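Side-chain contacts in PaaX domain-containing protein, C-domain protein (Mycobacterium tuberculosis, PDB 3KFW), which is of unknown function but, as a PaaX-family protein with an N-terminal helix-turn-helix domain, probably acts as a DNA-binding transcriptional regulator: residues A21-L26 and T39-L44; R46-G51 and D58-S63. All coordinates share one frame; numbering follows the deposited sequence.

How the contacts relate
Both contacts lie in the N-terminal winged helix-turn-helix region, with their centres about 10 Å apart, and both use helix 37-49. Contact 1 comes first along the chain and joins the start of helix 23-30 to the middle of helix 37-49; contact 2 follows, bringing the C-terminal end of the same helix to strand 59-62, the second strand of the two-stranded wing. Tyr60 ties them together: its ring packs on Leu44 of contact 1, and its backbone O lies 2.6 Å from Ala21 N, probably a hydrogen bond. Helix 37-49, the likely recognition helix by analogy with related regulators, is thus held at successive levels by helix and wing.

Contact 1: residues A21-L26 and T39-L44; sequences ATASEL and TLRVAL
In the helix-turn-helix unit of the PaaX-like N-terminal region, Leu26 of helix 23-30 packs against Leu44 of helix 37-49. The methyl Leu26 CD1 does the touching, lying 3.9 Å from Leu44 CD2 and almost as near Leu44 CD1, while the two side chains slant across one another. Each leucine sets its CG anti to the carbonyl carbon (chi1 -63° in Leu26, -65° in Leu44), which turns the branched ends toward one another. One turn earlier, Leu40 swings the other way, with CG anti to the backbone N (chi1 172°), and its CD2 comes to 4.2 Å from Leu26 C. It therefore meets main chain in this segment, while Ile27 and Thr30 further along helix 23-30 also touch it. Buried leucines suit this interface because their branched methyls fill it without polar groups to satisfy.

Towards the more exposed side, Ala23 CB faces helix 37-49 and lies 3.6 Å from Arg41 NH1. The arginine chain is extended from CG to NE, and its guanidinium meets the methyl obliquely. A side chain as small as alanine is consistent with so close an approach by that broad group, whose charge is answered within its own helix by Glu37, in a salt bridge through NE. Next to Ala23, a capping box starts helix 23-30. Glu25 N donates to Thr22 OG1 at 3.1 Å, and Thr22 N donates to Glu25 OE1 at 2.8 Å, reaching it from above the carboxylate plane.

No hydrogen bond crosses between the two segments. Their association is apolar in the leucine layer and bordered by a charged group paired elsewhere, which suggests that hydrophobic burial is the main force between them, while the capping box marks and stabilises the start of helix 23-30.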
ATOM      1  N   ALA A  21      37.218  -9.580 -38.264  1.00 34.77           N
ATOM      2  CA  ALA A  21      37.722  -8.264 -38.567  1.00 34.93           C
ATOM      3  C   ALA A  21      39.185  -8.177 -38.032  1.00 35.82           C
ATOM      4  O   ALA A  21      39.426  -8.388 -36.826  1.00 35.16           O
ATOM      5  CB  ALA A  21      36.839  -7.226 -37.921  1.00 32.97           C
ATOM      6  N   THR A  22      40.137  -7.873 -38.924  1.00 36.81           N
ATOM      7  CA  THR A  22      41.547  -7.773 -38.536  1.00 38.49           C
ATOM      8  C   THR A  22      41.760  -6.529 -37.723  1.00 39.77           C
ATOM      9  O   THR A  22      41.080  -5.513 -37.936  1.00 40.31           O
ATOM     10  CB  THR A  22      42.515  -7.709 -39.753  1.00 38.79           C
ATOM     11  OG1 THR A  22      42.453  -6.410 -40.386  1.00 38.34           O
ATOM     12  CG2 THR A  22      42.214  -8.847 -40.792  1.00 38.49           C
ATOM     13  N   ALA A  23      42.711  -6.595 -36.800  1.00 41.15           N
ATOM     14  CA  ALA A  23      43.244  -5.393 -36.131  1.00 42.09           C
ATOM     15  C   ALA A  23      43.344  -4.183 -37.059  1.00 43.14           C
ATOM     16  O   ALA A  23      42.813  -3.129 -36.762  1.00 44.15           O
ATOM     17  CB  ALA A  23      44.585  -5.697 -35.563  1.00 42.00           C
ATOM     18  N   SER A  24      44.041  -4.341 -38.176  1.00 44.43           N
ATOM     19  CA  SER A  24      44.212  -3.291 -39.156  1.00 45.19           C
ATOM     20  C   SER A  24      42.887  -2.651 -39.523  1.00 45.63           C
ATOM     21  O   SER A  24      42.789  -1.433 -39.608  1.00 46.43           O
ATOM     22  CB  SER A  24      44.850  -3.847 -40.424  1.00 45.53           C
ATOM     23  OG  SER A  24      44.647  -2.928 -41.494  1.00 47.33           O
ATOM     24  N   GLU A  25      41.875  -3.475 -39.749  1.00 46.10           N
ATOM     25  CA  GLU A  25      40.572  -3.001 -40.215  1.00 46.28           C
ATOM     26  C   GLU A  25      39.860  -2.216 -39.102  1.00 45.66           C
ATOM     27  O   GLU A  25      39.308  -1.140 -39.338  1.00 45.53           O
ATOM     28  CB  GLU A  25      39.723  -4.176 -40.741  1.00 46.83           C
ATOM     29  CG  GLU A  25      40.227  -4.822 -42.068  1.00 49.12           C
ATOM     30  CD  GLU A  25      39.834  -6.323 -42.200  1.00 57.49           C
ATOM     31  OE1 GLU A  25      39.087  -6.876 -41.346  1.00 59.83           O
ATOM     32  OE2 GLU A  25      40.285  -6.979 -43.165  1.00 59.84           O
ATOM     33  N   LEU A  26      39.912  -2.746 -37.886  1.00 45.18           N
ATOM     34  CA  LEU A  26      39.401  -2.066 -36.712  1.00 44.82           C
ATOM     35  C   LEU A  26      40.175  -0.783 -36.448  1.00 45.23           C
ATOM     36  O   LEU A  26      39.576   0.228 -36.116  1.00 45.16           O
ATOM     37  CB  LEU A  26      39.389  -2.992 -35.483  1.00 45.01           C
ATOM     38  CG  LEU A  26      38.477  -4.259 -35.555  1.00 43.95           C
ATOM     39  CD1 LEU A  26      38.673  -5.237 -34.415  1.00 40.53           C
ATOM     40  CD2 LEU A  26      37.036  -3.863 -35.576  1.00 43.87           C
ATOM     41  N   THR A  39      45.050   2.745 -27.533  1.00 48.92           N
ATOM     42  CA  THR A  39      43.914   2.446 -26.651  1.00 48.34           C
ATOM     43  C   THR A  39      43.168   1.205 -27.121  1.00 48.02           C
ATOM     44  O   THR A  39      42.651   0.431 -26.311  1.00 48.29           O
ATOM     45  CB  THR A  39      42.936   3.637 -26.567  1.00 48.11           C
ATOM     46  N   LEU A  40      43.154   1.021 -28.441  1.00 47.21           N
ATOM     47  CA  LEU A  40      42.395  -0.018 -29.106  1.00 46.37           C
ATOM     48  C   LEU A  40      42.997  -1.413 -28.890  1.00 45.62           C
ATOM     49  O   LEU A  40      42.308  -2.329 -28.446  1.00 45.07           O
ATOM     50  CB  LEU A  40      42.299   0.297 -30.609  1.00 46.60           C
ATOM     51  CG  LEU A  40      41.691  -0.799 -31.502  1.00 44.95           C
ATOM     52  CD1 LEU A  40      40.202  -0.612 -31.595  1.00 43.22           C
ATOM     53  CD2 LEU A  40      42.326  -0.762 -32.881  1.00 43.32           C
ATOM     54  N   ARG A  41      44.276  -1.571 -29.222  1.00 44.94           N
ATOM     55  CA  ARG A  41      44.926  -2.871 -29.081  1.00 44.01           C
ATOM     56  C   ARG A  41      44.830  -3.294 -27.628  1.00 43.15           C
ATOM     57  O   ARG A  41      44.530  -4.434 -27.336  1.00 43.53           O
ATOM     58  CB  ARG A  41      46.374  -2.849 -29.580  1.00 44.03           C
ATOM     59  CG  ARG A  41      46.510  -2.856 -31.114  1.00 44.86           C
ATOM     60  CD  ARG A  41      47.994  -2.949 -31.596  1.00 45.23           C
ATOM     61  NE  ARG A  41      48.136  -2.892 -33.065  1.00 45.08           N
ATOM     62  CZ  ARG A  41      47.887  -3.907 -33.904  1.00 46.94           C
ATOM     63  NH1 ARG A  41      47.467  -5.083 -33.442  1.00 43.13           N
ATOM     64  NH2 ARG A  41      48.038  -3.742 -35.222  1.00 48.47           N
ATOM     65  N   VAL A  42      45.019  -2.360 -26.706  1.00 42.50           N
ATOM     66  CA  VAL A  42      44.806  -2.702 -25.302  1.00 41.53           C
ATOM     67  C   VAL A  42      43.350  -3.073 -25.002  1.00 41.20           C
ATOM     68  O   VAL A  42      43.088  -3.961 -24.183  1.00 41.56           O
ATOM     69  CB  VAL A  42      45.365  -1.649 -24.352  1.00 41.11           C
ATOM     70  CG1 VAL A  42      44.755  -1.795 -22.953  1.00 41.02           C
ATOM     71  CG2 VAL A  42      46.881  -1.798 -24.303  1.00 40.78           C
ATOM     72  N   ALA A  43      42.410  -2.415 -25.676  1.00 40.24           N
ATOM     73  CA  ALA A  43      41.013  -2.751 -25.513  1.00 39.20           C
ATOM     74  C   ALA A  43      40.711  -4.163 -26.090  1.00 38.89           C
ATOM     75  O   ALA A  43      40.186  -5.018 -25.384  1.00 38.53           O
ATOM     76  CB  ALA A  43      40.162  -1.689 -26.160  1.00 38.75           C
ATOM     77  N   LEU A  44      41.032  -4.402 -27.361  1.00 38.72           N
ATOM     78  CA  LEU A  44      40.781  -5.706 -27.981  1.00 39.40           C
ATOM     79  C   LEU A  44      41.305  -6.849 -27.106  1.00 41.01           C
ATOM     80  O   LEU A  44      40.576  -7.793 -26.807  1.00 41.71           O
ATOM     81  CB  LEU A  44      41.410  -5.773 -29.363  1.00 38.07           C
ATOM     82  CG  LEU A  44      40.796  -4.809 -30.366  1.00 37.16           C
ATOM     83  CD1 LEU A  44      41.564  -4.823 -31.666  1.00 34.08           C
ATOM     84  CD2 LEU A  44      39.331  -5.166 -30.616  1.00 35.22           C
TER

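Contact 2: residues R46-G51 and D58-S63; sequences RMVGAG and DGYRLS
Val48 overlaps the edge of the Tyr60 ring, its CG2 lying near the ring plane and 4.0 Å from Tyr60 CE1. CD1 of the same ring is scarcely farther, so the methyl sits beside one bond of the ring. The two side chains cross at about a right angle. Val48 presents this methyl because CG2 is anti to its carbonyl carbon, while CG1 takes the place anti to the backbone N (chi1 167°). A compact branched residue on the last turn of the helix thus meets the aromatic at its edge, an apolar contact between methyl and ring CH groups.

A polar link joins the ends of the segments. Ser63 OG donates to Gly51 O at 2.9 Å, approaching from above the carbonyl plane (43° out of it). Gly51 ends helix 37-49 in a Schellman motif, and its positive phi of 84° is readily adopted by glycine. Ser63 occupies the N-cap position of helix 64-77, where serine is common; here its hydroxyl is directed to Gly51 O, and its backbone also pairs with Asp52.

The contact therefore spans the wing hairpin: helix 37-49 runs into strand 53-56, strand 59-62 returns antiparallel beside it, and the Ser63 bond links the start of helix 64-77 to the end of helix 37-49.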
ATOM      1  N   ARG A  46      42.000  -6.671 -23.847  1.00 45.03           N
ATOM      2  CA  ARG A  46      41.172  -6.726 -22.637  1.00 45.17           C
ATOM      3  C   ARG A  46      39.820  -7.459 -22.874  1.00 45.67           C
ATOM      4  O   ARG A  46      39.398  -8.285 -22.049  1.00 46.01           O
ATOM      5  CB  ARG A  46      40.974  -5.346 -22.069  1.00 44.59           C
ATOM      6  CG  ARG A  46      40.308  -5.329 -20.721  1.00 45.30           C
ATOM      7  CD  ARG A  46      40.029  -3.898 -20.352  1.00 44.37           C
ATOM      8  NE  ARG A  46      41.283  -3.163 -20.367  1.00 44.51           N
ATOM      9  CZ  ARG A  46      41.841  -2.594 -19.302  1.00 44.85           C
ATOM     10  NH1 ARG A  46      42.995  -1.953 -19.432  1.00 44.51           N
ATOM     11  NH2 ARG A  46      41.241  -2.638 -18.115  1.00 42.38           N
HETATM   12  N   MSE A  47      39.171  -7.184 -24.010  1.00 45.54           N
HETATM   13  CA  MSE A  47      37.844  -7.728 -24.293  1.00 45.39           C
HETATM   14  C   MSE A  47      37.840  -9.239 -24.488  1.00 45.01           C
HETATM   15  O   MSE A  47      36.973  -9.925 -23.919  1.00 45.09           O
HETATM   16  CB  MSE A  47      37.262  -7.057 -25.509  1.00 45.78           C
HETATM   17  CG  MSE A  47      36.643  -5.708 -25.224  1.00 48.95           C
HETATM   18 SE   MSE A  47      36.118  -4.807 -26.906  1.00 55.72          SE
HETATM   19  CE  MSE A  47      37.735  -3.857 -27.316  1.00 51.71           C
ATOM     20  N   VAL A  48      38.797  -9.727 -25.303  1.00 43.98           N
ATOM     21  CA  VAL A  48      39.127 -11.143 -25.474  1.00 42.89           C
ATOM     22  C   VAL A  48      39.388 -11.838 -24.150  1.00 42.85           C
ATOM     23  O   VAL A  48      39.023 -12.995 -23.984  1.00 43.30           O
ATOM     24  CB  VAL A  48      40.407 -11.340 -26.334  1.00 42.64           C
ATOM     25  CG1 VAL A  48      40.897 -12.770 -26.232  1.00 42.37           C
ATOM     26  CG2 VAL A  48      40.157 -11.014 -27.777  1.00 42.36           C
ATOM     27  N   GLY A  49      40.062 -11.152 -23.230  1.00 42.73           N
ATOM     28  CA  GLY A  49      40.378 -11.716 -21.918  1.00 42.85           C
ATOM     29  C   GLY A  49      39.153 -11.797 -21.028  1.00 42.86           C
ATOM     30  O   GLY A  49      39.027 -12.706 -20.211  1.00 42.55           O
ATOM     31  N   ALA A  50      38.241 -10.842 -21.209  1.00 43.32           N
ATOM     32  CA  ALA A  50      37.030 -10.736 -20.390  1.00 43.27           C
ATOM     33  C   ALA A  50      35.836 -11.519 -20.989  1.00 43.24           C
ATOM     34  O   ALA A  50      34.712 -11.467 -20.456  1.00 43.12           O
ATOM     35  CB  ALA A  50      36.678  -9.262 -20.189  1.00 43.03           C
ATOM     36  N   GLY A  51      36.086 -12.221 -22.098  1.00 42.79           N
ATOM     37  CA  GLY A  51      35.064 -13.031 -22.760  1.00 43.22           C
ATOM     38  C   GLY A  51      34.124 -12.314 -23.729  1.00 43.53           C
ATOM     39  O   GLY A  51      33.047 -12.826 -24.053  1.00 43.93           O
ATOM     40  N   ASP A  58      42.481 -14.934 -38.282  1.00 36.89           N
ATOM     41  CA  ASP A  58      41.804 -13.940 -39.163  1.00 37.00           C
ATOM     42  C   ASP A  58      41.326 -12.646 -38.468  1.00 36.99           C
ATOM     43  O   ASP A  58      40.839 -11.709 -39.137  1.00 37.69           O
ATOM     44  CB  ASP A  58      40.687 -14.587 -39.971  1.00 36.87           C
ATOM     45  CG  ASP A  58      41.165 -15.771 -40.780  1.00 37.32           C
ATOM     46  OD1 ASP A  58      42.016 -15.654 -41.676  1.00 35.61           O
ATOM     47  OD2 ASP A  58      40.688 -16.875 -40.507  1.00 43.93           O
ATOM     48  N   GLY A  59      41.460 -12.605 -37.137  1.00 36.56           N
ATOM     49  CA  GLY A  59      41.342 -11.368 -36.368  1.00 36.66           C
ATOM     50  C   GLY A  59      40.347 -11.471 -35.225  1.00 37.07           C
ATOM     51  O   GLY A  59      40.548 -12.235 -34.293  1.00 37.86           O
ATOM     52  N   TYR A  60      39.259 -10.714 -35.308  1.00 36.69           N
ATOM     53  CA  TYR A  60      38.327 -10.577 -34.197  1.00 35.93           C
ATOM     54  C   TYR A  60      36.863 -10.607 -34.676  1.00 36.12           C
ATOM     55  O   TYR A  60      36.542 -10.142 -35.784  1.00 35.61           O
ATOM     56  CB  TYR A  60      38.606  -9.264 -33.462  1.00 36.21           C
ATOM     57  CG  TYR A  60      40.027  -9.091 -32.904  1.00 34.07           C
ATOM     58  CD1 TYR A  60      40.339  -9.522 -31.621  1.00 32.39           C
ATOM     59  CD2 TYR A  60      41.045  -8.481 -33.659  1.00 33.23           C
ATOM     60  CE1 TYR A  60      41.622  -9.363 -31.096  1.00 33.81           C
ATOM     61  CE2 TYR A  60      42.385  -8.297 -33.126  1.00 30.73           C
ATOM     62  CZ  TYR A  60      42.659  -8.741 -31.842  1.00 32.62           C
ATOM     63  OH  TYR A  60      43.953  -8.631 -31.267  1.00 32.32           O
ATOM     64  N   ARG A  61      36.000 -11.209 -33.864  1.00 35.01           N
ATOM     65  CA  ARG A  61      34.583 -11.191 -34.081  1.00 35.41           C
ATOM     66  C   ARG A  61      33.962 -11.373 -32.676  1.00 36.27           C
ATOM     67  O   ARG A  61      34.675 -11.748 -31.732  1.00 36.75           O
ATOM     68  CB  ARG A  61      34.120 -12.271 -35.075  1.00 34.34           C
ATOM     69  CG  ARG A  61      34.075 -13.635 -34.486  1.00 36.40           C
ATOM     70  CD  ARG A  61      33.470 -14.684 -35.419  1.00 36.52           C
ATOM     71  NE  ARG A  61      33.627 -16.022 -34.856  1.00 33.52           N
ATOM     72  CZ  ARG A  61      33.312 -17.158 -35.485  1.00 33.92           C
ATOM     73  NH1 ARG A  61      32.784 -17.106 -36.704  1.00 33.37           N
ATOM     74  NH2 ARG A  61      33.485 -18.339 -34.879  1.00 25.68           N
ATOM     75  N   LEU A  62      32.672 -11.040 -32.527  1.00 36.37           N
ATOM     76  CA  LEU A  62      31.999 -11.113 -31.222  1.00 36.73           C
ATOM     77  C   LEU A  62      31.987 -12.542 -30.606  1.00 37.35           C
ATOM     78  O   LEU A  62      31.838 -13.516 -31.295  1.00 36.42           O
ATOM     79  CB  LEU A  62      30.537 -10.581 -31.352  1.00 35.65           C
ATOM     80  CG  LEU A  62      30.110  -9.111 -31.043  1.00 36.25           C
ATOM     81  CD1 LEU A  62      31.143  -8.038 -31.404  1.00 32.78           C
ATOM     82  CD2 LEU A  62      28.729  -8.750 -31.648  1.00 36.09           C
ATOM     83  N   SER A  63      32.086 -12.614 -29.288  1.00 39.31           N
ATOM     84  CA  SER A  63      31.768 -13.792 -28.481  1.00 40.62           C
ATOM     85  C   SER A  63      30.346 -14.292 -28.641  1.00 42.52           C
ATOM     86  O   SER A  63      29.407 -13.475 -28.781  1.00 43.61           O
ATOM     87  CB  SER A  63      31.879 -13.388 -27.023  1.00 40.35           C
ATOM     88  OG  SER A  63      32.059 -14.538 -26.239  1.00 41.49           O
TER